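Local coordinates for protein taurine dioxygenase (Burkholderia ambifaria, PDB 5VN6) that probably oxidises taurine as a metal-dependent dioxygenase of the TfdA family, with a magnesium ion bound in the metal site of this crystal, at residues E143-P146 / D147-Q151; G230-L233 / H234-G238; W259-A263 / T264-A268; M270-P274 / C275-M279. All coordinates share one frame; numbering follows the deposited sequence. Where two conformers were deposited one is given.

Contact 1 (E143-P146 / D147-Q151); sequences ENLP and DHVKQ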
loop_
_atom_site.group_PDB
_atom_site.type_symbol
_atom_site.label_atom_id
_atom_site.label_comp_id
_atom_site.label_asym_id
_atom_site.label_seq_id
_atom_site.Cartn_x
_atom_site.Cartn_y
_atom_site.Cartn_z
ATOM N N GLU A 143 10.508 -11.841 9.196
ATOM C CA GLU A 143 11.865 -11.597 9.672
ATOM C C GLU A 143 11.947 -10.338 10.529
ATOM O O GLU A 143 12.703 -10.303 11.505
ATOM C CB GLU A 143 12.829 -11.511 8.489
ATOM C CG GLU A 143 14.270 -11.189 8.870
ATOM C CD GLU A 143 14.894 -12.226 9.798
ATOM O OE1 GLU A 143 15.843 -11.863 10.527
ATOM O OE2 GLU A 143 14.441 -13.396 9.803
ATOM N N ASN A 144 11.157 -9.312 10.212
ATOM C CA ASN A 144 11.222 -8.033 10.918
ATOM C C ASN A 144 10.316 -7.942 12.143
ATOM O O ASN A 144 10.361 -6.924 12.841
ATOM C CB ASN A 144 10.886 -6.882 9.961
ATOM C CG ASN A 144 11.910 -6.726 8.878
ATOM O OD1 ASN A 144 13.048 -7.142 9.037
ATOM N ND2 ASN A 144 11.526 -6.098 7.781
ATOM N N LEU A 145 9.497 -8.950 12.423
ATOM C CA LEU A 145 8.728 -8.961 13.664
ATOM C C LEU A 145 9.648 -8.775 14.864
ATOM O O LEU A 145 10.831 -9.129 14.799
ATOM C CB LEU A 145 7.946 -10.268 13.821
ATOM C CG LEU A 145 6.795 -10.481 12.844
ATOM C CD1 LEU A 145 6.250 -11.911 13.020
ATOM C CD2 LEU A 145 5.683 -9.420 13.021
ATOM N N PRO A 146 9.159 -8.184 15.953
ATOM C CA PRO A 146 9.977 -8.089 17.166
ATOM C C PRO A 146 10.146 -9.444 17.833
ATOM O O PRO A 146 9.316 -10.349 17.676
ATOM C CB PRO A 146 9.200 -7.110 18.059
ATOM C CG PRO A 146 7.865 -6.960 17.445
ATOM C CD PRO A 146 7.965 -7.320 16.003
ATOM N N ASP A 147 11.243 -9.569 18.590
ATOM C CA ASP A 147 11.596 -10.855 19.184
ATOM C C ASP A 147 10.459 -11.450 20.003
ATOM O O ASP A 147 10.203 -12.658 19.936
ATOM C CB ASP A 147 12.844 -10.715 20.064
ATOM C CG ASP A 147 14.092 -10.477 19.258
ATOM O OD1 ASP A 147 14.097 -10.867 18.070
ATOM O OD2 ASP A 147 15.066 -9.917 19.812
ATOM N N HIS A 148 9.766 -10.625 20.793
ATOM C CA HIS A 148 8.726 -11.177 21.653
ATOM C C HIS A 148 7.523 -11.652 20.844
ATOM O O HIS A 148 6.777 -12.520 21.307
ATOM C CB HIS A 148 8.312 -10.157 22.720
ATOM C CG HIS A 148 7.410 -9.072 22.212
ATOM N ND1 HIS A 148 7.890 -7.878 21.718
ATOM C CD2 HIS A 148 6.059 -8.993 22.141
ATOM C CE1 HIS A 148 6.873 -7.116 21.345
ATOM N NE2 HIS A 148 5.752 -7.770 21.593
ATOM N N VAL A 149 7.305 -11.099 19.649
ATOM C CA VAL A 149 6.226 -11.608 18.804
ATOM C C VAL A 149 6.631 -12.940 18.193
ATOM O O VAL A 149 5.809 -13.852 18.056
ATOM C CB VAL A 149 5.840 -10.591 17.708
ATOM C CG1 VAL A 149 4.694 -11.177 16.804
ATOM C CG2 VAL A 149 5.400 -9.264 18.334
ATOM N N LYS A 150 7.896 -13.066 17.788
ATOM C CA LYS A 150 8.356 -14.323 17.215
ATOM C C LYS A 150 8.248 -15.457 18.228
ATOM O O LYS A 150 7.780 -16.555 17.899
ATOM C CB LYS A 150 9.796 -14.179 16.720
ATOM C CG LYS A 150 9.944 -13.315 15.467
ATOM C CD LYS A 150 11.413 -13.229 15.064
ATOM C CE LYS A 150 11.594 -12.377 13.821
ATOM N NZ LYS A 150 13.021 -12.174 13.444
ATOM N N GLN A 151 8.671 -15.205 19.468
ATOM C CA GLN A 151 8.520 -16.200 20.527
ATOM C C GLN A 151 7.052 -16.552 20.749
ATOM O O GLN A 151 6.695 -17.729 20.864
ATOM C CB GLN A 151 9.154 -15.683 21.818
ATOM C CG GLN A 151 10.653 -15.448 21.719
ATOM C CD GLN A 151 11.181 -14.581 22.842
ATOM O OE1 GLN A 151 10.694 -14.645 23.974
ATOM N NE2 GLN A 151 12.200 -13.778 22.541
HETATM O O HOH W 1 13.188 -10.094 15.796
#
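K150 turns its CG away from its own carbonyl carbon (chi1 -71°) and then runs fully extended, which carries its ammonium back along the chain to E143, while V149 holds CG1 anti to its backbone N (chi1 179°), a torsion that turns CG2 toward the ring of P146, where it meets CG. The lysine CG passes L145 CB, its CE lies 3.5 Å from L145 O, and K150 NZ ends in a hydrogen bond of 2.7 Å to E143 O, approaching that carbonyl at 128° and tilted from its plane. One water ties the turn together: it donates to L145 O and D147 OD1 and accepts from K150 NZ.

P146 stands at the N-cap position of the following helix. Its carbonyl O takes a good bond from K150 N at 3.1 Å, the first full helical turn, and a weak one from V149 N. On the apolar side the proline ring is squeezed against V149, with P146 CG only 3.5 Å from V149 CG2; that methyl also sits over one face of the H148 ring, toward its rim. L145 CD1 meets V149 CG1 more loosely, the two side chains crossing at about a right angle. The chain thus leaves helix 138-143, turns through L145 and P146, and enters helix 147-153, with L145, P146 and V149 packed on Y235 of helix 228-237.

Contact 2 (G230-L233 / H234-G238); sequences GQLL and HYLIG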
loop_
_atom_site.group_PDB
_atom_site.type_symbol
_atom_site.label_atom_id
_atom_site.label_comp_id
_atom_site.label_asym_id
_atom_site.label_seq_id
_atom_site.Cartn_x
_atom_site.Cartn_y
_atom_site.Cartn_z
ATOM N N GLY A 230 -7.415 -12.431 19.155
ATOM C CA GLY A 230 -7.799 -11.724 17.943
ATOM C C GLY A 230 -6.978 -10.466 17.698
ATOM O O GLY A 230 -6.715 -10.105 16.552
ATOM N N GLN A 231 -6.575 -9.777 18.764
ATOM C CA GLN A 231 -5.744 -8.593 18.589
ATOM C C GLN A 231 -4.376 -8.953 18.002
ATOM O O GLN A 231 -3.859 -8.254 17.119
ATOM C CB GLN A 231 -5.626 -7.858 19.928
ATOM C CG GLN A 231 -6.914 -7.093 20.328
ATOM C CD GLN A 231 -6.874 -6.566 21.769
ATOM O OE1 GLN A 231 -6.120 -7.065 22.589
ATOM N NE2 GLN A 231 -7.660 -5.533 22.059
ATOM N N LEU A 232 -3.781 -10.054 18.460
ATOM C CA LEU A 232 -2.515 -10.492 17.886
ATOM C C LEU A 232 -2.677 -10.860 16.424
ATOM O O LEU A 232 -1.831 -10.508 15.587
ATOM C CB LEU A 232 -1.956 -11.688 18.671
ATOM C CG LEU A 232 -0.673 -12.331 18.111
ATOM C CD1 LEU A 232 0.501 -11.340 18.060
ATOM C CD2 LEU A 232 -0.294 -13.570 18.926
ATOM N N LEU A 233 -3.767 -11.564 16.091
ATOM C CA LEU A 233 -3.991 -11.934 14.700
ATOM C C LEU A 233 -4.115 -10.693 13.826
ATOM O O LEU A 233 -3.497 -10.617 12.752
ATOM C CB LEU A 233 -5.228 -12.835 14.585
ATOM C CG LEU A 233 -5.645 -13.264 13.171
ATOM C CD1 LEU A 233 -4.517 -14.030 12.463
ATOM C CD2 LEU A 233 -6.947 -14.057 13.152
ATOM N N HIS A 234 -4.851 -9.679 14.304
ATOM C CA HIS A 234 -4.968 -8.428 13.553
ATOM C C HIS A 234 -3.611 -7.779 13.329
ATOM O O HIS A 234 -3.330 -7.279 12.232
ATOM C CB HIS A 234 -5.915 -7.470 14.274
ATOM C CG HIS A 234 -7.328 -7.958 14.291
ATOM N ND1 HIS A 234 -8.296 -7.448 15.130
ATOM C CD2 HIS A 234 -7.930 -8.944 13.577
ATOM C CE1 HIS A 234 -9.438 -8.086 14.922
ATOM N NE2 HIS A 234 -9.246 -8.991 13.975
ATOM N N TYR A 235 -2.752 -7.803 14.351
ATOM C CA TYR A 235 -1.417 -7.240 14.213
ATOM C C TYR A 235 -0.617 -7.980 13.144
ATOM O O TYR A 235 0.083 -7.356 12.339
ATOM C CB TYR A 235 -0.704 -7.292 15.569
ATOM C CG TYR A 235 0.772 -6.984 15.502
ATOM C CD1 TYR A 235 1.248 -5.669 15.605
ATOM C CD2 TYR A 235 1.701 -8.008 15.347
ATOM C CE1 TYR A 235 2.626 -5.396 15.556
ATOM C CE2 TYR A 235 3.053 -7.744 15.299
ATOM C CZ TYR A 235 3.507 -6.446 15.411
ATOM O OH TYR A 235 4.850 -6.226 15.337
ATOM N N LEU A 236 -0.722 -9.310 13.124
ATOM C CA LEU A 236 -0.003 -10.117 12.141
ATOM C C LEU A 236 -0.519 -9.880 10.720
ATOM O O LEU A 236 0.266 -9.566 9.817
ATOM C CB LEU A 236 -0.109 -11.602 12.521
ATOM C CG LEU A 236 0.610 -11.988 13.810
ATOM C CD1 LEU A 236 0.505 -13.509 14.180
ATOM C CD2 LEU A 236 2.102 -11.529 13.755
ATOM N N ILE A 237 -1.834 -10.007 10.494
ATOM C CA ILE A 237 -2.334 -9.839 9.131
ATOM C C ILE A 237 -2.102 -8.419 8.631
ATOM O O ILE A 237 -1.956 -8.204 7.420
ATOM C CB ILE A 237 -3.829 -10.196 8.977
ATOM C CG1 ILE A 237 -4.702 -9.140 9.665
ATOM C CG2 ILE A 237 -4.123 -11.676 9.374
ATOM C CD1 ILE A 237 -6.145 -9.133 9.184
ATOM N N GLY A 238 -2.092 -7.430 9.531
ATOM C CA GLY A 238 -1.807 -6.064 9.120
ATOM C C GLY A 238 -0.366 -5.815 8.698
ATOM O O GLY A 238 -0.059 -4.717 8.221
#
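L233 and I237, one turn apart, make the closest side-chain contact along this piece of helix, L233 CD1 lying 3.9 Å from I237 CG2 as the two side chains cross at a slant. L232 and L236 repeat the same i to i+4 pairing next to them, a little wider, with L232 CG 4.3 Å from L236 CD1. The CG of L236, placed beside its own backbone N (chi1 -67°), leans over the preceding turn and comes within 3.4 Å of L232 O. L233 and L236 make up the buried side of the helix here, and L232 beside them is partly exposed.

The opposite character belongs to H234 and Q231, both exposed. H234 folds its imidazole back over the first turn, so that G230 O lies 3.2 Å above one ring face, displaced toward the rim; ND1 makes no hydrogen bond to that carbonyl, which is taken instead by H234 N at 3.0 Å. G230 brings no side chain to this place.

Under both sides runs regular alpha-helical bonding, the straightest of the four bonds between the segments being I237 N to L233 O, with 175° at the hydrogen. The leucine side of helix 228-237 packs on its neighbours: L232 and L236 on helix 147-153, and L232, L233 and L236 all on F210 of strand 207-210.

Contact 3 (W259-A263 / T264-A268); sequences WDNRA and TQHYA. With MG (magnesium ion), chain C.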
loop_
_atom_site.group_PDB
_atom_site.type_symbol
_atom_site.label_atom_id
_atom_site.label_comp_id
_atom_site.label_asym_id
_atom_site.label_seq_id
_atom_site.Cartn_x
_atom_site.Cartn_y
_atom_site.Cartn_z
ATOM N N TRP A 259 4.220 -15.386 -9.691
ATOM C CA TRP A 259 4.521 -15.197 -8.275
ATOM C C TRP A 259 4.486 -16.493 -7.478
ATOM O O TRP A 259 3.773 -17.454 -7.811
ATOM C CB TRP A 259 3.598 -14.162 -7.609
ATOM C CG TRP A 259 2.157 -14.545 -7.411
ATOM C CD1 TRP A 259 1.592 -15.112 -6.297
ATOM C CD2 TRP A 259 1.081 -14.303 -8.330
ATOM N NE1 TRP A 259 0.230 -15.272 -6.488
ATOM C CE2 TRP A 259 -0.107 -14.772 -7.721
ATOM C CE3 TRP A 259 1.011 -13.744 -9.616
ATOM C CZ2 TRP A 259 -1.355 -14.697 -8.355
ATOM C CZ3 TRP A 259 -0.227 -13.663 -10.242
ATOM C CH2 TRP A 259 -1.395 -14.143 -9.609
ATOM N N ASP A 260 5.281 -16.478 -6.404
ATOM C CA ASP A 260 5.406 -17.576 -5.453
ATOM C C ASP A 260 4.379 -17.329 -4.356
ATOM O O ASP A 260 4.592 -16.515 -3.463
ATOM C CB ASP A 260 6.838 -17.658 -4.924
ATOM C CG ASP A 260 7.034 -18.749 -3.841
ATOM O OD1 ASP A 260 6.057 -19.346 -3.340
ATOM O OD2 ASP A 260 8.201 -19.024 -3.502
ATOM N N ASN A 261 3.269 -18.063 -4.415
ATOM C CA ASN A 261 2.151 -17.835 -3.511
ATOM C C ASN A 261 2.480 -18.239 -2.083
ATOM O O ASN A 261 1.815 -17.786 -1.150
ATOM C CB ASN A 261 0.928 -18.593 -4.044
ATOM C CG ASN A 261 -0.342 -18.284 -3.280
ATOM O OD1 ASN A 261 -0.750 -17.117 -3.167
ATOM N ND2 ASN A 261 -1.013 -19.336 -2.803
ATOM N N ARG A 262 3.513 -19.055 -1.899
ATOM C CA ARG A 262 3.886 -19.508 -0.571
ATOM C C ARG A 262 4.543 -18.398 0.224
ATOM O O ARG A 262 4.400 -18.346 1.451
ATOM C CB ARG A 262 4.829 -20.712 -0.683
ATOM C CG ARG A 262 4.292 -21.788 -1.591
ATOM C CD ARG A 262 5.389 -22.750 -2.029
ATOM N NE ARG A 262 6.386 -22.097 -2.875
ATOM C CZ ARG A 262 7.360 -22.755 -3.488
ATOM N NH1 ARG A 262 7.451 -24.082 -3.357
ATOM N NH2 ARG A 262 8.230 -22.096 -4.227
ATOM N N ALA A 263 5.264 -17.507 -0.451
ATOM C CA ALA A 263 6.042 -16.479 0.222
ATOM C C ALA A 263 5.377 -15.113 0.223
ATOM O O ALA A 263 5.907 -14.196 0.844
ATOM C CB ALA A 263 7.433 -16.353 -0.432
ATOM N N THR A 264 4.257 -14.943 -0.472
ATOM C CA THR A 264 3.676 -13.628 -0.695
ATOM C C THR A 264 2.191 -13.595 -0.356
ATOM O O THR A 264 1.526 -14.626 -0.234
ATOM C CB THR A 264 3.833 -13.189 -2.164
ATOM O OG1 THR A 264 3.076 -14.077 -3.007
ATOM C CG2 THR A 264 5.293 -13.221 -2.580
ATOM N N GLN A 265 1.680 -12.374 -0.236
ATOM C CA GLN A 265 0.262 -12.099 -0.402
ATOM C C GLN A 265 0.115 -11.123 -1.564
ATOM O O GLN A 265 1.083 -10.480 -1.975
ATOM C CB GLN A 265 -0.354 -11.537 0.893
ATOM C CG GLN A 265 -0.083 -12.440 2.075
ATOM C CD GLN A 265 -0.717 -11.987 3.346
ATOM O OE1 GLN A 265 -1.529 -11.050 3.373
ATOM N NE2 GLN A 265 -0.347 -12.647 4.433
ATOM N N HIS A 266 -1.090 -11.040 -2.130
ATOM C CA HIS A 266 -1.346 -10.061 -3.172
ATOM C C HIS A 266 -2.685 -9.375 -2.921
ATOM O O HIS A 266 -3.484 -9.799 -2.080
ATOM C CB HIS A 266 -1.291 -10.676 -4.571
ATOM C CG HIS A 266 -2.268 -11.783 -4.782
ATOM N ND1 HIS A 266 -1.961 -13.100 -4.519
ATOM C CD2 HIS A 266 -3.536 -11.774 -5.256
ATOM C CE1 HIS A 266 -3.008 -13.854 -4.804
ATOM N NE2 HIS A 266 -3.973 -13.075 -5.265
ATOM N N TYR A 267 -2.896 -8.281 -3.654
ATOM C CA TYR A 267 -4.061 -7.416 -3.501
ATOM C C TYR A 267 -4.368 -6.873 -4.886
ATOM O O TYR A 267 -3.525 -6.188 -5.476
ATOM C CB TYR A 267 -3.753 -6.286 -2.498
ATOM C CG TYR A 267 -4.906 -5.427 -1.992
ATOM C CD1 TYR A 267 -5.241 -5.424 -0.650
ATOM C CD2 TYR A 267 -5.604 -4.567 -2.835
ATOM C CE1 TYR A 267 -6.269 -4.604 -0.150
ATOM C CE2 TYR A 267 -6.644 -3.736 -2.337
ATOM C CZ TYR A 267 -6.953 -3.766 -0.991
ATOM O OH TYR A 267 -7.960 -2.985 -0.459
ATOM N N ALA A 268 -5.545 -7.205 -5.422
ATOM C CA ALA A 268 -5.992 -6.680 -6.706
ATOM C C ALA A 268 -6.750 -5.380 -6.437
ATOM O O ALA A 268 -7.840 -5.395 -5.859
ATOM C CB ALA A 268 -6.857 -7.702 -7.450
HETATM MG MG MG C . -5.885 -13.862 -5.606
HETATM O O HOH W 2 0.307 -14.161 -3.070
HETATM O O HOH W 3 2.272 -16.279 1.992
#
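T264 reaches back from the start of its strand to the end of the previous one, D260, and its side chain can be followed outward from CB, which lies 3.7 Å from D260 O. CG2 comes as near as 3.5 Å to the same D260 O. OG1, held between the backbone N and carbonyl carbon (chi1 65°), donates to D260 O at 2.9 Å from well above the carbonyl plane; A263 N reaches that oxygen from the other face. OG1 also lies near W259 CD1 and accepts from a water, which donates to N261 OD1 as well and accepts from H266 ND1, in the plane of the imidazole.

That last bond would steady the rotation of a ring that binds metal: H266 NE2 holds the magnesium ion at 2.1 Å, with H106 and D108 completing the protein ligands. W259 CZ2 stands 4.0 Å above one face of the H266 ring, displaced toward its rim, with the rings oblique at 58°. N261 OD1 accepts from the backbone N of D108, tying the turn to that ligand as a second-shell residue.

Within the turn D260 OD1 accepts R262 N in an Asx turn and R262 NE in a salt bridge (2.8 Å); H193 binds D260 OD2. This tight connection joins two sheets of the cupin-type fold: strand 256-260 lies between strands 49-52 and 118-125, whereas strand 264-268 edges the three-stranded sheet beside strand 133-137.

Contact 4 (M270-P274 / C275-M279); sequences MDYPP and CVRRM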
loop_
_atom_site.group_PDB
_atom_site.type_symbol
_atom_site.label_atom_id
_atom_site.label_comp_id
_atom_site.label_asym_id
_atom_site.label_seq_id
_atom_site.Cartn_x
_atom_site.Cartn_y
_atom_site.Cartn_z
ATOM N N MET A 270 -9.083 -2.333 -6.526
ATOM C CA MET A 270 -10.366 -2.144 -7.177
ATOM C C MET A 270 -10.726 -0.661 -7.218
ATOM O O MET A 270 -11.750 -0.255 -6.663
ATOM C CB MET A 270 -11.448 -2.933 -6.447
ATOM C CG MET A 270 -12.455 -3.572 -7.373
ATOM S SD MET A 270 -11.748 -5.086 -8.026
ATOM C CE MET A 270 -11.625 -6.050 -6.520
ATOM N N ASP A 271 -9.883 0.149 -7.862
ATOM C CA ASP A 271 -10.110 1.580 -8.002
ATOM C C ASP A 271 -10.917 1.938 -9.237
ATOM O O ASP A 271 -11.221 3.122 -9.428
ATOM C CB ASP A 271 -8.772 2.342 -8.041
ATOM C CG ASP A 271 -7.859 1.873 -9.168
ATOM O OD1 ASP A 271 -7.988 0.701 -9.584
ATOM O OD2 ASP A 271 -7.005 2.659 -9.631
ATOM N N TYR A 272 -11.324 0.906 -10.092
ATOM C CA TYR A 272 -11.878 1.254 -11.392
ATOM C C TYR A 272 -13.394 1.094 -11.425
ATOM O O TYR A 272 -13.957 0.235 -10.737
ATOM C CB TYR A 272 -11.261 0.409 -12.519
ATOM C CG TYR A 272 -11.214 -1.098 -12.304
ATOM C CD1 TYR A 272 -12.189 -1.926 -12.850
ATOM C CD2 TYR A 272 -10.178 -1.694 -11.591
ATOM C CE1 TYR A 272 -12.147 -3.303 -12.674
ATOM C CE2 TYR A 272 -10.127 -3.075 -11.413
ATOM C CZ TYR A 272 -11.118 -3.871 -11.956
ATOM O OH TYR A 272 -11.083 -5.239 -11.789
ATOM N N PRO A 273 -14.045 1.945 -12.215
ATOM C CA PRO A 273 -15.487 1.808 -12.475
ATOM C C PRO A 273 -15.774 0.573 -13.311
ATOM O O PRO A 273 -14.838 -0.090 -13.788
ATOM C CB PRO A 273 -15.826 3.096 -13.248
ATOM C CG PRO A 273 -14.690 4.032 -12.990
ATOM C CD PRO A 273 -13.485 3.160 -12.832
ATOM N N PRO A 274 -17.050 0.219 -13.504
ATOM C CA PRO A 274 -17.377 -0.950 -14.340
ATOM C C PRO A 274 -16.754 -0.830 -15.720
ATOM O O PRO A 274 -16.995 0.134 -16.452
ATOM C CB PRO A 274 -18.908 -0.917 -14.410
ATOM C CG PRO A 274 -19.330 -0.168 -13.209
ATOM C CD PRO A 274 -18.263 0.847 -12.946
ATOM N N CYS A 275 -15.948 -1.821 -16.078
ATOM C CA CYS A 275 -15.271 -1.816 -17.363
ATOM C C CYS A 275 -14.967 -3.251 -17.766
ATOM O O CYS A 275 -15.203 -4.197 -17.007
ATOM C CB CYS A 275 -13.988 -0.984 -17.303
ATOM S SG CYS A 275 -12.677 -1.778 -16.346
ATOM N N VAL A 276 -14.414 -3.405 -18.963
ATOM C CA VAL A 276 -14.078 -4.715 -19.498
ATOM C C VAL A 276 -12.585 -4.913 -19.298
ATOM O O VAL A 276 -11.768 -4.182 -19.868
ATOM C CB VAL A 276 -14.464 -4.841 -20.980
ATOM N N ARG A 277 -12.234 -5.900 -18.485
ATOM C CA ARG A 277 -10.852 -6.293 -18.279
ATOM C C ARG A 277 -10.788 -7.804 -18.399
ATOM O O ARG A 277 -11.599 -8.510 -17.791
ATOM C CB ARG A 277 -10.340 -5.858 -16.915
ATOM C CG ARG A 277 -8.837 -5.898 -16.796
ATOM C CD ARG A 277 -8.405 -5.260 -15.507
ATOM N NE ARG A 277 -8.490 -6.211 -14.402
ATOM C CZ ARG A 277 -7.572 -6.342 -13.448
ATOM N NH1 ARG A 277 -6.484 -5.583 -13.455
ATOM N NH2 ARG A 277 -7.739 -7.242 -12.490
ATOM N N ARG A 278 -9.818 -8.298 -19.160
ATOM C CA ARG A 278 -9.708 -9.725 -19.432
ATOM C C ARG A 278 -8.321 -10.193 -19.033
ATOM O O ARG A 278 -7.321 -9.705 -19.576
ATOM C CB ARG A 278 -9.988 -10.029 -20.906
ATOM C CG ARG A 278 -11.464 -9.892 -21.276
ATOM C CD ARG A 278 -11.774 -10.373 -22.698
ATOM N NE ARG A 278 -11.176 -9.518 -23.720
ATOM C CZ ARG A 278 -10.371 -9.949 -24.687
ATOM N NH1 ARG A 278 -10.071 -11.238 -24.780
ATOM N NH2 ARG A 278 -9.875 -9.091 -25.569
ATOM N N MET A 279 -8.274 -11.140 -18.090
ATOM C CA MET A 279 -7.054 -11.772 -17.606
ATOM C C MET A 279 -7.155 -13.277 -17.818
ATOM O O MET A 279 -8.250 -13.836 -17.931
ATOM C CB MET A 279 -6.809 -11.490 -16.109
ATOM C CG MET A 279 -7.089 -10.068 -15.678
ATOM S SD MET A 279 -5.737 -8.934 -16.040
ATOM C CE MET A 279 -4.420 -9.514 -14.979
#
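Y272 lays the CD1 side of its ring against the sulfur of C275, with Y272 CD1 and C275 SG 3.5 Å apart. This is a Cys sulfur-aromatic contact inside the loop that joins strands 264-268 and 278-284 of the cupin-type fold, a proline-containing bend that brings Y272 back toward C275 and R277. The sulfur is neither squarely over the ring nor in its plane: it stands 4.5 Å from the centroid of the Y272 ring and 54° off the normal, an oblique approach. Both side chains adopt the same kind of first torsion, CG of Y272 (49°) and SG of C275 (72°) each sitting between the backbone N and the carbonyl carbon, and this turns ring and sulfur inward across the bend. Between them P273 and P274 carry the chain round; P273 O comes close to C275 N, but at an angle too poor for a hydrogen bond.

Farther along the ring, the tyrosine hydroxyl lies over one face of the R277 guanidinium, Y272 OH standing 3.8 Å from R277 NE without a hydrogen bond. The arginine runs out extended and then bends at chi3 to meet it. No hydrogen bond spans the two segments, so this surface loop is held across the bend by packing and by bonds to its surroundings. D271 accepts from G131 N and from the backbone of C16 in the second subunit, where Y272 also packs; R277 NH1 has a weak bond to G131 O. On the opposite guanidinium face from the hydroxyl, M279 SD sits over the centre, 4.1 Å above the plane of R277.

How the contacts relate
Contacts 1 and 2 are direct neighbours: helix 147-153 and the turn before it rest on helix 228-237, with P146 CD 3.4 Å from Y235 OH and V149 CG1 4.0 Å from L236 CD2. Contact 3 is the one that holds a metal ligand, and its centre is about 3 Å from that of the chain. Contact 2 approaches it to about 5 Å between nearest atoms, and its I237 side chain is about 9 Å from that of H106. Contact 4 follows contact 3 in sequence; its R277 side chain lies about 10 Å from the magnesium ion. Contacts 1 and 4 lie on opposite sides of the chain's centre, about 39 Å apart between centres.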